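PDB 1Z67: hypothetical protein S4005 from Shigella flexneri 2a, which is of unknown function but carries a homeodomain-like motif, which hints at a possible role in binding nucleic acid. Local coordinates for residues S79-K84 with S94-Q99; Q36-K41 with S71-N76. All coordinates share one frame; numbering follows the deposited sequence. Where two conformers were deposited one is given.

Contact 2 comes first along the chain. It joins helix 35-44 to the C-terminal end of helix 66-73. Contact 1 opens only after contact 2 has closed, and pairs helix 75-85 with helix 89-106. Helix 75-85 begins within the second segment of contact 2 and then carries the first segment of contact 1. The two centres lie about 12 Å apart. The contacts also touch directly, Leu96 CD1 of contact 1 lying 4.2 Å from Leu73 CD1 of contact 2. Trp28 of helix 21-31 packs against leucines from both. This is consistent with the leucines of both contacts belonging to one apolar interior in an all-helical protein.

Contact 1: S79-K84 with S94-Q99; sequences SDLGQK and SLLAEQ. With NA (sodium ion), chain B.
Leu81 of helix 75-85 meets Leu96 and, less closely, Leu95 of helix 89-106. No hydrogen bond crosses between the two segments. Ser79 lies on the side of helix 75-85 that carries the sodium site. In the conformer described, its hydroxyl OG donates a hydrogen bond to Gln83 OE1, one turn later, over 3.0 Å. The donor lies in the carbonyl plane on a lone pair of OE1, with a C=O...donor angle of 130°. Asp80 follows and binds a sodium ion through OD1 at 2.5 Å. Its other oxygen, OD2, accepts a hydrogen bond from Gln32 NE2, so both carboxylate oxygens have a partner, which should limit rotation of the group.

Leu81 turns inward. CG stands anti to the backbone N (chi1 176°), and CD2 extends toward the partner helix. It meets the branched end of Leu96 tip to tip, with Leu81 CD2 3.6 Å from Leu96 CG and both Leu96 methyls also close. Leu95 CD2 is a looser neighbour, 4.3 Å from Leu81 CD2. The two helices are consecutive and joined by a short turn, consistent with the helix-turn-helix part of the homeodomain-like motif. Trp28 of helix 21-31 packs against both Leu81 and Leu96.

Gln83 returns to the polar side. Its side chain runs extended beyond CG, and in the conformer described OE1 lies 2.9 Å from the sodium ion. There the same oxygen serves the metal and the Ser79 hydroxyl. Water 1 is a further ligand, 2.7 Å from the ion.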
loop_
_atom_site.group_PDB
_atom_site.type_symbol
_atom_site.label_atom_id
_atom_site.label_comp_id
_atom_site.label_asym_id
_atom_site.label_seq_id
_atom_site.Cartn_x
_atom_site.Cartn_y
_atom_site.Cartn_z
ATOM N N SER A 79 -6.059 -8.678 -5.845
ATOM C CA SER A 79 -6.650 -9.910 -5.329
ATOM C C SER A 79 -5.662 -10.656 -4.417
ATOM O O SER A 79 -6.062 -11.262 -3.422
ATOM C CB SER A 79 -7.108 -10.816 -6.487
ATOM O OG SER A 79 -7.565 -12.062 -5.994
ATOM N N ASP A 80 -4.369 -10.598 -4.746
ATOM C CA ASP A 80 -3.332 -11.182 -3.892
ATOM C C ASP A 80 -3.406 -10.586 -2.463
ATOM O O ASP A 80 -3.349 -11.306 -1.458
ATOM C CB ASP A 80 -1.920 -10.940 -4.488
ATOM C CG ASP A 80 -1.633 -11.783 -5.775
ATOM O OD1 ASP A 80 -2.384 -12.752 -6.049
ATOM O OD2 ASP A 80 -0.675 -11.449 -6.501
ATOM N N LEU A 81 -3.540 -9.268 -2.371
ATOM C CA LEU A 81 -3.661 -8.644 -1.041
ATOM C C LEU A 81 -4.984 -9.067 -0.359
ATOM O O LEU A 81 -5.000 -9.398 0.835
ATOM C CB LEU A 81 -3.574 -7.144 -1.163
ATOM C CG LEU A 81 -3.788 -6.407 0.163
ATOM C CD1 LEU A 81 -2.690 -6.785 1.190
ATOM C CD2 LEU A 81 -3.765 -4.921 -0.108
ATOM N N GLY A 82 -6.074 -9.069 -1.139
ATOM C CA GLY A 82 -7.402 -9.464 -0.646
ATOM C C GLY A 82 -7.293 -10.857 -0.062
ATOM O O GLY A 82 -7.765 -11.090 1.053
ATOM N N GLN A 83 -6.614 -11.758 -0.775
ATOM C CA GLN A 83 -6.521 -13.137 -0.316
ATOM C C GLN A 83 -5.789 -13.261 0.996
ATOM O O GLN A 83 -6.204 -14.014 1.878
ATOM C CB GLN A 83 -5.837 -13.997 -1.382
ATOM C CG GLN A 83 -6.678 -14.192 -2.628
ATOM C CD GLN A 83 -5.887 -14.815 -3.769
ATOM O OE1 GLN A 83 -6.042 -14.434 -4.928
ATOM N NE2 GLN A 83 -5.015 -15.767 -3.438
ATOM N N LYS A 84 -4.722 -12.477 1.139
ATOM C CA LYS A 84 -3.977 -12.451 2.367
ATOM C C LYS A 84 -4.853 -12.032 3.534
ATOM O O LYS A 84 -4.710 -12.565 4.640
ATOM C CB LYS A 84 -2.803 -11.481 2.242
ATOM C CG LYS A 84 -1.534 -12.013 2.813
ATOM C CD LYS A 84 -0.335 -11.136 2.476
ATOM C CE LYS A 84 0.953 -11.894 2.784
ATOM N NZ LYS A 84 1.136 -13.043 1.855
ATOM N N SER A 94 -9.979 -0.712 -1.858
ATOM C CA SER A 94 -10.368 0.433 -1.044
ATOM C C SER A 94 -9.350 0.654 0.086
ATOM O O SER A 94 -8.979 1.788 0.380
ATOM C CB SER A 94 -11.758 0.227 -0.461
ATOM O OG SER A 94 -12.772 0.351 -1.466
ATOM N N LEU A 95 -8.860 -0.427 0.681
ATOM C CA LEU A 95 -7.812 -0.366 1.715
ATOM C C LEU A 95 -6.570 0.315 1.144
ATOM O O LEU A 95 -5.991 1.221 1.764
ATOM C CB LEU A 95 -7.455 -1.774 2.166
ATOM C CG LEU A 95 -6.238 -1.928 3.090
ATOM C CD1 LEU A 95 -6.508 -1.268 4.413
ATOM C CD2 LEU A 95 -5.938 -3.395 3.253
ATOM N N LEU A 96 -6.168 -0.122 -0.050
ATOM C CA LEU A 96 -5.019 0.496 -0.691
ATOM C C LEU A 96 -5.249 1.943 -1.047
ATOM O O LEU A 96 -4.325 2.748 -0.964
ATOM C CB LEU A 96 -4.611 -0.295 -1.929
ATOM C CG LEU A 96 -3.953 -1.646 -1.681
ATOM C CD1 LEU A 96 -3.875 -2.414 -3.022
ATOM C CD2 LEU A 96 -2.567 -1.518 -1.085
ATOM N N ALA A 97 -6.461 2.304 -1.447
ATOM C CA ALA A 97 -6.725 3.682 -1.831
ATOM C C ALA A 97 -6.561 4.599 -0.630
ATOM O O ALA A 97 -6.047 5.709 -0.786
ATOM C CB ALA A 97 -8.139 3.835 -2.433
ATOM N N GLU A 98 -6.891 4.084 0.566
ATOM C CA GLU A 98 -6.662 4.869 1.805
ATOM C C GLU A 98 -5.161 4.846 2.209
ATOM O O GLU A 98 -4.563 5.878 2.543
ATOM C CB GLU A 98 -7.529 4.295 2.935
ATOM C CG GLU A 98 -7.265 4.890 4.314
ATOM C CD GLU A 98 -8.205 4.363 5.390
ATOM O OE1 GLU A 98 -9.127 3.593 5.058
ATOM O OE2 GLU A 98 -8.011 4.718 6.577
ATOM N N GLN A 99 -4.570 3.655 2.219
ATOM C CA GLN A 99 -3.265 3.505 2.874
ATOM C C GLN A 99 -2.056 3.703 1.969
ATOM O O GLN A 99 -0.993 4.219 2.425
ATOM C CB GLN A 99 -3.187 2.128 3.525
ATOM C CG GLN A 99 -4.297 1.843 4.528
ATOM C CD GLN A 99 -4.311 2.788 5.699
ATOM O OE1 GLN A 99 -3.322 3.469 5.980
ATOM N NE2 GLN A 99 -5.428 2.807 6.437
HETATM NA NA NA B . -4.492 -13.425 -7.099
HETATM O O HOH W 1 -5.743 -14.573 -9.175
#

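Contact 2: Q36-K41 with S71-N76; sequences QVLLEK and SALGTN
Lys41 lies along the end of helix 66-73, and its ammonium group reaches the carbonyl of Leu73. The NZ to Leu73 O hydrogen bond measures 2.9 Å. It is not aligned with the carbonyl: the C=O...donor angle is 148°, and the donor is tilted 26° from the carbonyl plane. Lys41 CG is anti to its own carbonyl carbon (chi1 -71°), and the chain then runs extended, which carries NZ past the backbone of Leu73. The positive charge sits at the C-terminal end of a helix, where it probably suits the partial negative charge of the carbonyls at that helix end.

The aliphatic root of Lys41 is used too. Its CB lies 3.9 Å from Leu73 CD2, the same methyl that approaches Leu38 O. Leu38 and Leu73 cross obliquely, and their CD2 methyls are 4.1 Å apart. Water 2 bridges the backbones, donating to Lys41 O at 2.9 Å and to Ala72 O at 2.8 Å. It links two carbonyl oxygens that have no proton to share with each other.

Gly74 follows helix 66-73 with a positive phi and is the N-cap of helix 75-85. A side chain there would jam against the preceding carbonyl O. On the inner side, Trp28 of helix 21-31 packs against both Leu38 and Leu73, while Ala72 touches Leu47 in the loop after helix 35-44.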
loop_
_atom_site.group_PDB
_atom_site.type_symbol
_atom_site.label_atom_id
_atom_site.label_comp_id
_atom_site.label_asym_id
_atom_site.label_seq_id
_atom_site.Cartn_x
_atom_site.Cartn_y
_atom_site.Cartn_z
ATOM N N GLN A 36 9.223 -0.435 -5.488
ATOM C CA GLN A 36 9.526 -0.003 -6.852
ATOM C C GLN A 36 8.649 -0.628 -7.982
ATOM O O GLN A 36 8.294 0.070 -8.957
ATOM C CB GLN A 36 11.020 -0.155 -7.125
ATOM C CG GLN A 36 11.465 0.560 -8.365
ATOM C CD GLN A 36 11.058 2.044 -8.448
ATOM O OE1 GLN A 36 11.100 2.789 -7.447
ATOM N NE2 GLN A 36 10.717 2.482 -9.663
ATOM N N VAL A 37 8.307 -1.912 -7.868
ATOM C CA VAL A 37 7.373 -2.532 -8.820
ATOM C C VAL A 37 6.025 -1.812 -8.811
ATOM O O VAL A 37 5.429 -1.556 -9.860
ATOM C CB VAL A 37 7.136 -4.053 -8.532
ATOM C CG1 VAL A 37 6.028 -4.622 -9.416
ATOM C CG2 VAL A 37 8.415 -4.846 -8.713
ATOM N N LEU A 38 5.530 -1.493 -7.606
ATOM C CA LEU A 38 4.248 -0.856 -7.486
ATOM C C LEU A 38 4.331 0.542 -8.074
ATOM O O LEU A 38 3.414 0.934 -8.779
ATOM C CB LEU A 38 3.766 -0.824 -6.028
ATOM C CG LEU A 38 3.535 -2.207 -5.394
ATOM C CD1 LEU A 38 2.959 -2.027 -3.994
ATOM C CD2 LEU A 38 2.615 -3.115 -6.234
ATOM N N LEU A 39 5.422 1.269 -7.784
ATOM C CA LEU A 39 5.610 2.628 -8.319
ATOM C C LEU A 39 5.574 2.610 -9.856
ATOM O O LEU A 39 4.863 3.397 -10.479
ATOM C CB LEU A 39 6.904 3.263 -7.765
ATOM C CG LEU A 39 6.952 3.549 -6.249
ATOM C CD1 LEU A 39 8.351 4.017 -5.778
ATOM C CD2 LEU A 39 5.929 4.585 -5.906
ATOM N N GLU A 40 6.272 1.648 -10.435
ATOM C CA GLU A 40 6.317 1.525 -11.907
ATOM C C GLU A 40 4.945 1.222 -12.481
ATOM O O GLU A 40 4.572 1.798 -13.520
ATOM C CB GLU A 40 7.308 0.463 -12.390
ATOM C CG GLU A 40 8.040 0.809 -13.727
ATOM C CD GLU A 40 7.146 1.188 -14.914
ATOM O OE1 GLU A 40 6.992 2.396 -15.200
ATOM O OE2 GLU A 40 6.620 0.290 -15.592
ATOM N N LYS A 41 4.162 0.387 -11.782
ATOM C CA LYS A 41 2.796 0.113 -12.238
ATOM C C LYS A 41 1.887 1.321 -12.158
ATOM O O LYS A 41 1.084 1.563 -13.072
ATOM C CB LYS A 41 2.156 -1.036 -11.481
ATOM C CG LYS A 41 2.745 -2.343 -11.824
ATOM C CD LYS A 41 1.966 -3.425 -11.130
ATOM C CE LYS A 41 2.104 -4.703 -11.905
ATOM N NZ LYS A 41 1.224 -5.671 -11.280
ATOM N N SER A 71 -7.075 -0.725 -11.530
ATOM C CA SER A 71 -6.752 -0.499 -12.955
ATOM C C SER A 71 -5.247 -0.434 -13.169
ATOM O O SER A 71 -4.723 -1.047 -14.082
ATOM C CB SER A 71 -7.428 0.770 -13.475
ATOM O OG SER A 71 -8.815 0.550 -13.679
ATOM N N ALA A 72 -4.550 0.294 -12.315
ATOM C CA ALA A 72 -3.124 0.489 -12.506
ATOM C C ALA A 72 -2.284 -0.700 -12.052
ATOM O O ALA A 72 -1.298 -1.047 -12.702
ATOM C CB ALA A 72 -2.673 1.768 -11.810
ATOM N N LEU A 73 -2.657 -1.293 -10.923
ATOM C CA LEU A 73 -1.872 -2.345 -10.284
ATOM C C LEU A 73 -2.187 -3.705 -10.822
ATOM O O LEU A 73 -1.381 -4.641 -10.729
ATOM C CB LEU A 73 -2.061 -2.329 -8.757
ATOM C CG LEU A 73 -1.576 -1.092 -8.004
ATOM C CD1 LEU A 73 -1.785 -1.283 -6.519
ATOM C CD2 LEU A 73 -0.082 -0.834 -8.317
ATOM N N GLY A 74 -3.385 -3.800 -11.373
ATOM C CA GLY A 74 -3.914 -5.031 -11.917
ATOM C C GLY A 74 -4.776 -5.753 -10.897
ATOM O O GLY A 74 -4.508 -5.719 -9.682
ATOM N N THR A 75 -5.798 -6.430 -11.400
ATOM C CA THR A 75 -6.696 -7.263 -10.575
ATOM C C THR A 75 -6.002 -8.378 -9.822
ATOM O O THR A 75 -6.266 -8.582 -8.656
ATOM C CB THR A 75 -7.823 -7.850 -11.445
ATOM O OG1 THR A 75 -8.603 -6.772 -11.970
ATOM C CG2 THR A 75 -8.708 -8.752 -10.601
ATOM N N ASN A 76 -5.069 -9.086 -10.464
ATOM C CA ASN A 76 -4.374 -10.155 -9.758
ATOM C C ASN A 76 -3.587 -9.654 -8.546
ATOM O O ASN A 76 -3.650 -10.254 -7.475
ATOM C CB ASN A 76 -3.433 -10.885 -10.696
ATOM C CG ASN A 76 -4.167 -11.678 -11.715
ATOM O OD1 ASN A 76 -5.403 -11.733 -11.708
ATOM N ND2 ASN A 76 -3.419 -12.309 -12.605
HETATM O O HOH W 2 0.104 -0.358 -15.036
#